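Long-range contacts in N-acetyltransferase family protein (Bacillus anthracis, PDB 3LNB), which catalyses transfer of an acetyl group from acetyl-coenzyme A to arylamines and inactivates the antibiotic sulfamethoxazole: residues A[263-268]-A[280-286]; A[55-60]-A[161-165]; A[186-191]-A[220-224]. The protein carries 1 engineered substitution. All blocks are in the same frame, centred on the assembly; numbering follows the deposited sequence.

How the interactions relate
Along the chain the three contacts close one after another: interaction 2 first, then interaction 3, then interaction 1. Interaction 2 sets helix 55-65 against the loop that leads into strand 165-166, an outermost strand of the eight-stranded antiparallel sheet. Interaction 3 lies within that same sheet, where strand 191-196 starts beside strand 216-225; the centres of these two contacts are 22 Å apart and their nearest atoms about 7 Å. Interaction 1 belongs to the other, five-stranded sheet, its centre 37 Å from that of interaction 3 and on the opposite side of the chain's centre. Of the three it alone touches coenzyme A, 31 Å between centres from interaction 2; the other two are structural packing.

Interaction 1: A[263-268]-A[280-286]; sequences LTNKNY and PIESKDY. With COA (coenzyme A), chain B.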
# COMPACT_ATOMS: atom_id res chain seq x y z
N LEU A 263 10.61 7.25 7.87
CA LEU A 263 11.63 8.27 7.71
C LEU A 263 11.12 9.49 6.95
O LEU A 263 10.57 9.36 5.86
CB LEU A 263 12.82 7.68 6.96
CG LEU A 263 13.96 8.65 6.62
CD1 LEU A 263 14.74 8.98 7.89
CD2 LEU A 263 14.88 8.02 5.57
N THR A 264 11.30 10.66 7.55
CA THR A 264 10.91 11.91 6.91
C THR A 264 12.21 12.70 6.73
O THR A 264 13.28 12.21 7.07
CB THR A 264 9.94 12.73 7.79
OG1 THR A 264 10.60 13.14 8.99
CG2 THR A 264 8.73 11.90 8.14
N ASN A 265 12.12 13.91 6.20
CA ASN A 265 13.32 14.73 6.02
C ASN A 265 13.85 15.16 7.38
O ASN A 265 15.06 15.35 7.55
CB ASN A 265 13.01 15.98 5.20
CG ASN A 265 12.69 15.67 3.75
OD1 ASN A 265 13.43 14.94 3.09
ND2 ASN A 265 11.59 16.23 3.24
N LYS A 266 12.95 15.27 8.35
CA LYS A 266 13.29 15.72 9.70
C LYS A 266 13.51 14.64 10.77
O LYS A 266 14.35 14.80 11.65
CB LYS A 266 12.20 16.66 10.21
CG LYS A 266 11.77 17.74 9.22
CD LYS A 266 12.90 18.68 8.89
CE LYS A 266 12.42 19.81 8.00
NZ LYS A 266 13.54 20.73 7.62
N ASN A 267 12.75 13.55 10.71
CA ASN A 267 12.86 12.52 11.73
C ASN A 267 12.82 11.08 11.26
O ASN A 267 12.23 10.77 10.23
CB ASN A 267 11.74 12.69 12.75
CG ASN A 267 11.76 14.03 13.43
OD1 ASN A 267 12.58 14.27 14.32
ND2 ASN A 267 10.88 14.93 12.99
N TYR A 268 13.43 10.21 12.06
CA TYR A 268 13.45 8.78 11.81
C TYR A 268 12.66 8.17 12.97
O TYR A 268 13.05 8.30 14.13
CB TYR A 268 14.87 8.23 11.81
CG TYR A 268 14.96 6.76 11.49
CD1 TYR A 268 14.30 6.23 10.38
CD2 TYR A 268 15.74 5.90 12.26
CE1 TYR A 268 14.42 4.88 10.04
CE2 TYR A 268 15.87 4.55 11.93
CZ TYR A 268 15.21 4.05 10.82
OH TYR A 268 15.34 2.72 10.47
N PRO A 280 15.41 13.04 15.69
CA PRO A 280 15.64 14.11 14.71
C PRO A 280 16.90 13.74 13.94
O PRO A 280 17.85 13.25 14.54
CB PRO A 280 15.84 15.35 15.58
CG PRO A 280 15.09 15.02 16.82
CD PRO A 280 15.47 13.58 17.05
N ILE A 281 16.91 13.98 12.64
CA ILE A 281 18.06 13.65 11.82
C ILE A 281 18.58 14.83 11.02
O ILE A 281 17.93 15.88 10.96
CB ILE A 281 17.72 12.52 10.81
CG1 ILE A 281 16.68 13.03 9.81
CG2 ILE A 281 17.16 11.32 11.54
CD1 ILE A 281 16.38 12.04 8.70
N GLU A 282 19.74 14.66 10.41
CA GLU A 282 20.34 15.72 9.59
C GLU A 282 20.35 15.24 8.15
O GLU A 282 19.99 14.09 7.86
CB GLU A 282 21.78 15.99 10.04
CG GLU A 282 21.94 16.28 11.53
CD GLU A 282 23.41 16.35 11.94
OE1 GLU A 282 24.11 17.29 11.51
OE2 GLU A 282 23.86 15.45 12.67
N SER A 283 20.77 16.11 7.23
CA SER A 283 20.84 15.76 5.82
C SER A 283 21.51 14.43 5.52
O SER A 283 20.93 13.58 4.83
CB SER A 283 21.55 16.85 5.03
OG SER A 283 20.70 17.95 4.79
N LYS A 284 22.73 14.22 6.02
CA LYS A 284 23.45 12.97 5.75
C LYS A 284 22.88 11.72 6.40
O LYS A 284 23.06 10.61 5.87
CB LYS A 284 24.92 13.10 6.15
CG LYS A 284 25.17 13.11 7.64
CD LYS A 284 24.59 14.35 8.29
CE LYS A 284 25.07 14.46 9.73
NZ LYS A 284 26.56 14.52 9.81
N ASP A 285 22.22 11.85 7.54
CA ASP A 285 21.64 10.68 8.18
C ASP A 285 20.55 10.16 7.25
O ASP A 285 20.32 8.96 7.15
CB ASP A 285 21.00 11.03 9.52
CG ASP A 285 21.98 11.62 10.51
OD1 ASP A 285 22.94 10.91 10.89
OD2 ASP A 285 21.78 12.78 10.92
N TYR A 286 19.88 11.08 6.57
CA TYR A 286 18.78 10.76 5.67
C TYR A 286 19.17 9.81 4.54
O TYR A 286 18.58 8.74 4.39
CB TYR A 286 18.19 12.05 5.09
CG TYR A 286 16.95 11.84 4.25
CD1 TYR A 286 17.03 11.78 2.85
CD2 TYR A 286 15.70 11.67 4.85
CE1 TYR A 286 15.90 11.54 2.08
CE2 TYR A 286 14.56 11.43 4.08
CZ TYR A 286 14.66 11.36 2.70
OH TYR A 286 13.55 11.10 1.94
N1A COA B . 2.34 11.81 4.20
C2A COA B . 3.51 12.31 4.56
N3A COA B . 3.96 12.20 5.80
C4A COA B . 3.23 11.56 6.73
C5A COA B . 2.00 11.03 6.38
C6A COA B . 1.56 11.16 5.07
N6A COA B . 0.39 10.65 4.69
N7A COA B . 1.50 10.44 7.47
C8A COA B . 2.38 10.60 8.46
N9A COA B . 3.44 11.28 8.01
C1B COA B . 4.67 11.55 8.78
C2B COA B . 4.42 12.35 10.06
O2B COA B . 4.30 13.74 9.76
C3B COA B . 5.72 12.07 10.82
O3B COA B . 6.71 13.05 10.49
P3B COA B . 7.78 13.48 11.62
O7A COA B . 8.34 12.31 12.34
O8A COA B . 8.91 14.35 10.87
O9A COA B . 6.98 14.48 12.60
C4B COA B . 6.15 10.69 10.30
O4B COA B . 5.18 10.32 9.30
C5B COA B . 6.11 9.65 11.42
O5B COA B . 4.79 9.52 11.92
P1A COA B . 4.52 8.64 13.25
O1A COA B . 2.93 8.52 13.39
O2A COA B . 5.15 9.26 14.44
O3A COA B . 5.12 7.18 12.94
P2A COA B . 4.36 6.06 12.07
O4A COA B . 3.52 5.19 13.14
O5A COA B . 5.34 5.23 11.33
O6A COA B . 3.28 6.78 11.12
CBP COA B . 2.85 6.24 8.76
CCP COA B . 3.59 7.13 9.77
CDP COA B . 3.41 4.82 8.83
CEP COA B . 3.06 6.80 7.36
CAP COA B . 1.35 6.24 9.08
OAP COA B . 0.86 7.58 9.07
C9P COA B . 0.56 5.42 8.06
O9P COA B . 0.63 4.19 8.04
N8P COA B . -0.18 6.15 7.22
C7P COA B . -1.03 5.56 6.18
C6P COA B . -0.91 6.37 4.88
C5P COA B . -2.06 6.04 3.93
O5P COA B . -3.19 6.46 4.15
N4P COA B . -1.74 5.31 2.86
C3P COA B . -2.75 4.92 1.86
C2P COA B . -3.05 6.08 0.90
S1P COA B . -1.68 6.47 -0.24
O HOH W 1 11.59 9.70 3.27
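Lys-266 and Ile-281 supply the backbone link: Ile-281 N donates to Lys-266 O at 2.9 Å, nearly straight at 164°. Next to it Asn-267 and Pro-280 form an antiparallel non-hydrogen-bonded pair, and Asn-267 OD1 lies 3.1 Å from Pro-280 CA. The amide of Asn-267 is divided between two neighbours, its oxygen against the proline and its nitrogen on the cofactor.

Two contacts from this turn to the cofactor meet on one oxygen of its 3'-phosphate; coenzyme A is also hydrogen-bonded to Lys-278 and His-260. Asn-267 ND2 donates to coenzyme A O8A at 3.0 Å, almost linearly, and Thr-264 OG1 is 2.8 Å from the same O8A. Behind the phosphate, Thr-264 OG1 accepts from Asn-267 N at 2.8 Å, an ST motif consistent with both side chains being set to meet that group.

On the other side of the turn lie the apolar and ring contacts. Ile-281 holds CG1 between its backbone N and carbonyl carbon (chi1 66°), which sends CD1 to within 3.6 Å of Leu-263 CD1, while its CG2 branch meets Tyr-268 CB. Leu-263 CD2 approaches the Tyr-286 ring obliquely at CE2. Asn-265 OD1 sits over one face of that ring, displaced toward the rim, with amide and ring planes 45° apart; Thr-264 O comes to the ring edge, 3.3 Å from CD2 of Tyr-286. A water joins the phenol OH to Leu-263 O.

Glu-282 is the N-cap of helix 283-294, and Asp-285 OD2 accepts from its backbone N. The helix begins directly beyond edge strand 275-280 and folds back over the sheet, its Ile-289, Leu-290 and Phe-294 touching Leu-263 on strand 259-263 while Ile-289 also reaches Tyr-268 on strand 267-272.

Interaction 2: A[55-60]-A[161-165]; sequences LDEILL and PLHPV. With FMT (formic acid), chain C.
Leu-55 meets Pro-164 at the start of the contact, its CD1 methyl 3.8 Å from CG of the proline ring. The same leucine touches Leu-110 of helix 99-112, so it packs between that helix and the loop joining strands 148-152 and 165-166, which this contact ties to helix 55-65.

The next residue, Asp-56, carries the polar part. Its CG stands anti to its carbonyl carbon (chi1 -52°), which turns OD1 toward the loop, and His-163 ND1 donates to it along a line of 173°. The modelled ND1 to OD1 distance of 2.4 Å is very short, and its exact value is doubtful. OD1 lies at the edge of the imidazole, near its plane, while the carboxylate as a whole is turned 54° from the ring. A water donates to both Asp-56 O and Leu-162 O, bridging helix and loop backbones.

Leu-59 faces the loop squarely. Its CD1 presses on the peptide between Leu-162 and His-163, 3.2 Å from His-163 N, and its CB rests near Leu-162 CA. From the loop, Leu-162 answers with CD2, 3.6 Å from Leu-59 O and near the backbone of Leu-60.

His-163 also touches Ile-172 of strand 172-174. At 2.9 Å, His-163 NE2 donates to O1 of a formic acid molecule, which probably came from the crystallisation liquor and is also bound by Gln-175 N. With ND1 facing a carboxylate oxygen and NE2 the formic acid, the ring's rotation is held and a positive charge is possible, though the doubtful distance and the adventitious acid leave that tentative.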
# COMPACT_ATOMS: atom_id res chain seq x y z
N LEU A 55 -1.52 -15.89 -1.21
CA LEU A 55 -1.66 -14.44 -1.13
C LEU A 55 -1.05 -13.82 0.13
O LEU A 55 -0.55 -12.70 0.09
CB LEU A 55 -3.13 -14.04 -1.26
CG LEU A 55 -3.76 -14.34 -2.62
CD1 LEU A 55 -5.26 -14.05 -2.60
CD2 LEU A 55 -3.07 -13.50 -3.68
N ASP A 56 -1.09 -14.57 1.23
CA ASP A 56 -0.55 -14.11 2.49
C ASP A 56 0.95 -13.88 2.37
O ASP A 56 1.48 -12.86 2.82
CB ASP A 56 -0.84 -15.15 3.56
CG ASP A 56 -2.31 -15.54 3.58
OD1 ASP A 56 -3.07 -14.93 4.36
OD2 ASP A 56 -2.70 -16.43 2.80
N GLU A 57 1.62 -14.83 1.74
CA GLU A 57 3.05 -14.76 1.53
C GLU A 57 3.38 -13.57 0.63
O GLU A 57 4.36 -12.87 0.86
CB GLU A 57 3.55 -16.06 0.89
CG GLU A 57 4.91 -15.95 0.24
CD GLU A 57 5.44 -17.30 -0.20
OE1 GLU A 57 4.67 -18.09 -0.79
OE2 GLU A 57 6.64 -17.56 0.04
N ILE A 58 2.56 -13.34 -0.39
CA ILE A 58 2.78 -12.22 -1.30
C ILE A 58 2.68 -10.91 -0.53
O ILE A 58 3.58 -10.07 -0.60
CB ILE A 58 1.75 -12.20 -2.45
CG1 ILE A 58 1.89 -13.46 -3.30
CG2 ILE A 58 1.96 -10.95 -3.32
CD1 ILE A 58 3.21 -13.56 -4.02
N LEU A 59 1.59 -10.74 0.21
CA LEU A 59 1.37 -9.51 0.98
C LEU A 59 2.45 -9.29 2.03
O LEU A 59 2.90 -8.16 2.24
CB LEU A 59 0.00 -9.54 1.65
CG LEU A 59 -1.22 -9.49 0.74
CD1 LEU A 59 -2.49 -9.74 1.56
CD2 LEU A 59 -1.27 -8.14 0.03
N LEU A 60 2.86 -10.36 2.70
CA LEU A 60 3.88 -10.26 3.73
C LEU A 60 5.20 -9.74 3.16
O LEU A 60 5.78 -8.79 3.69
CB LEU A 60 4.11 -11.63 4.38
CG LEU A 60 5.38 -11.78 5.23
CD1 LEU A 60 5.36 -10.82 6.41
CD2 LEU A 60 5.48 -13.22 5.70
N PRO A 161 -2.94 -5.28 6.23
CA PRO A 161 -3.62 -6.47 6.75
C PRO A 161 -2.77 -7.73 6.60
O PRO A 161 -2.82 -8.63 7.44
CB PRO A 161 -4.89 -6.53 5.90
CG PRO A 161 -5.17 -5.08 5.63
CD PRO A 161 -3.79 -4.58 5.25
N LEU A 162 -2.00 -7.79 5.51
CA LEU A 162 -1.12 -8.93 5.23
C LEU A 162 -1.86 -10.24 4.97
O LEU A 162 -1.27 -11.32 5.01
CB LEU A 162 -0.12 -9.11 6.37
CG LEU A 162 0.75 -7.88 6.69
CD1 LEU A 162 1.73 -8.24 7.80
CD2 LEU A 162 1.50 -7.42 5.44
N HIS A 163 -3.16 -10.13 4.70
CA HIS A 163 -4.03 -11.27 4.39
C HIS A 163 -5.26 -10.71 3.67
O HIS A 163 -5.63 -9.56 3.89
CB HIS A 163 -4.56 -11.96 5.66
CG HIS A 163 -3.50 -12.44 6.59
ND1 HIS A 163 -2.77 -13.59 6.37
CD2 HIS A 163 -3.04 -11.92 7.76
CE1 HIS A 163 -1.91 -13.76 7.36
NE2 HIS A 163 -2.05 -12.76 8.21
N PRO A 164 -5.88 -11.50 2.79
CA PRO A 164 -7.07 -10.97 2.12
C PRO A 164 -8.09 -10.71 3.23
O PRO A 164 -8.17 -11.49 4.18
CB PRO A 164 -7.51 -12.12 1.23
CG PRO A 164 -6.22 -12.78 0.87
CD PRO A 164 -5.46 -12.78 2.18
N VAL A 165 -8.85 -9.62 3.13
CA VAL A 165 -9.85 -9.32 4.15
C VAL A 165 -11.22 -9.62 3.55
O VAL A 165 -11.67 -8.94 2.63
CB VAL A 165 -9.77 -7.84 4.59
CG1 VAL A 165 -10.66 -7.61 5.82
CG2 VAL A 165 -8.32 -7.47 4.90
C FMT C . 0.91 -11.67 9.93
O1 FMT C . -0.08 -12.27 10.29
O2 FMT C . 1.50 -10.79 10.76
O HOH W 2 0.96 -12.57 5.83

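Interaction 3: A[186-191]-A[220-224]; sequences TQKGTH and AFTLD
Thr-190 and His-191 both face Phe-221, a classic beta bulge where strand 191-196 begins alongside strand 216-225. Phe-221 O takes two backbone donors: His-191 N at 2.9 Å comes in almost along the C=O axis, and Thr-190 N at 3.0 Å stands above the carbonyl plane. The return bond, from Phe-221 N to His-191 O, completes the antiparallel hydrogen-bonded pair.

Just before the bulge, a type I turn runs from Thr-186 to Gly-189. Thr-186 OG1 accepts from Lys-188 N, forming an ST turn, and also lies against Ala-220 CB. Gly-189 CA passes 3.7 Å from Phe-221 O, a close approach made without a side chain. One water bridges Lys-188 O and Ala-220 O, while the amine of Lys-188 reaches Asp-135 in a salt bridge.

Packing takes over at the two rings. Phe-221 places CG between its backbone N and carbonyl carbon (chi1 65°), bringing the ring under His-191: CB of the histidine lies over its face in a CH-pi contact, 3.6 Å from the centroid. Leu-223 touches the imidazole at CE1 with CG, 3.8 Å away, and its CD2 lies over one face of the ring; Phe-167 meets both rings. At the imidazole edge, in its plane, Thr-190 OG1 is hydrogen-bonded to His-191 ND1 at 2.6 Å.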
# COMPACT_ATOMS: atom_id res chain seq x y z
N THR A 186 -21.34 5.52 3.75
CA THR A 186 -20.74 6.68 4.39
C THR A 186 -20.73 7.77 3.33
O THR A 186 -21.09 7.53 2.17
CB THR A 186 -19.27 6.46 4.83
OG1 THR A 186 -18.43 6.39 3.67
CG2 THR A 186 -19.13 5.17 5.62
N GLN A 187 -20.31 8.97 3.72
CA GLN A 187 -20.23 10.08 2.79
C GLN A 187 -19.30 9.76 1.62
O GLN A 187 -19.39 10.37 0.56
CB GLN A 187 -19.71 11.33 3.50
CG GLN A 187 -20.71 11.99 4.41
CD GLN A 187 -22.00 12.33 3.69
OE1 GLN A 187 -22.91 11.50 3.57
NE2 GLN A 187 -22.07 13.55 3.17
N LYS A 188 -18.40 8.81 1.82
CA LYS A 188 -17.44 8.50 0.77
C LYS A 188 -17.55 7.12 0.15
O LYS A 188 -16.71 6.75 -0.67
CB LYS A 188 -16.02 8.72 1.30
CG LYS A 188 -15.79 10.09 1.93
CD LYS A 188 -16.04 11.23 0.94
CE LYS A 188 -15.72 12.59 1.57
NZ LYS A 188 -16.04 13.72 0.66
N GLY A 189 -18.58 6.35 0.51
CA GLY A 189 -18.69 5.03 -0.07
C GLY A 189 -19.82 4.13 0.40
O GLY A 189 -20.75 4.57 1.08
N THR A 190 -19.72 2.86 0.02
CA THR A 190 -20.72 1.85 0.36
C THR A 190 -20.14 0.82 1.33
O THR A 190 -20.88 0.11 2.01
CB THR A 190 -21.20 1.11 -0.91
OG1 THR A 190 -20.07 0.63 -1.64
CG2 THR A 190 -21.99 2.05 -1.80
N HIS A 191 -18.81 0.74 1.37
CA HIS A 191 -18.13 -0.20 2.25
C HIS A 191 -17.01 0.52 2.99
O HIS A 191 -16.59 1.62 2.59
CB HIS A 191 -17.50 -1.35 1.44
CG HIS A 191 -18.48 -2.10 0.58
ND1 HIS A 191 -19.24 -1.48 -0.39
CD2 HIS A 191 -18.79 -3.41 0.53
CE1 HIS A 191 -19.98 -2.39 -1.00
NE2 HIS A 191 -19.73 -3.57 -0.46
N ALA A 220 -13.03 4.30 3.40
CA ALA A 220 -14.30 3.96 2.80
C ALA A 220 -13.99 3.67 1.34
O ALA A 220 -12.97 4.13 0.82
CB ALA A 220 -15.27 5.12 2.90
N PHE A 221 -14.86 2.91 0.68
CA PHE A 221 -14.69 2.59 -0.73
C PHE A 221 -15.99 2.07 -1.33
O PHE A 221 -16.97 1.83 -0.62
CB PHE A 221 -13.56 1.56 -0.94
CG PHE A 221 -13.84 0.20 -0.35
CD1 PHE A 221 -13.63 -0.03 1.01
CD2 PHE A 221 -14.29 -0.84 -1.15
CE1 PHE A 221 -13.88 -1.29 1.56
CE2 PHE A 221 -14.54 -2.11 -0.61
CZ PHE A 221 -14.34 -2.33 0.75
N THR A 222 -15.99 1.93 -2.66
CA THR A 222 -17.15 1.42 -3.40
C THR A 222 -16.63 0.28 -4.27
O THR A 222 -15.44 0.00 -4.30
CB THR A 222 -17.77 2.50 -4.31
OG1 THR A 222 -16.89 2.76 -5.41
CG2 THR A 222 -18.01 3.78 -3.54
N LEU A 223 -17.54 -0.37 -4.99
CA LEU A 223 -17.14 -1.47 -5.86
C LEU A 223 -17.11 -1.05 -7.34
O LEU A 223 -17.17 -1.89 -8.24
CB LEU A 223 -18.05 -2.68 -5.64
CG LEU A 223 -18.13 -3.17 -4.18
CD1 LEU A 223 -18.98 -4.42 -4.09
CD2 LEU A 223 -16.73 -3.47 -3.65
N ASP A 224 -17.02 0.26 -7.59
CA ASP A 224 -16.95 0.79 -8.95
C ASP A 224 -15.53 0.60 -9.48
O ASP A 224 -14.58 1.19 -8.96
CB ASP A 224 -17.28 2.29 -8.98
CG ASP A 224 -18.66 2.61 -8.43
OD1 ASP A 224 -19.62 1.88 -8.75
OD2 ASP A 224 -18.78 3.61 -7.69
O HOH W 3 -13.92 6.20 -1.50
O HOH W 4 -20.29 0.02 -4.08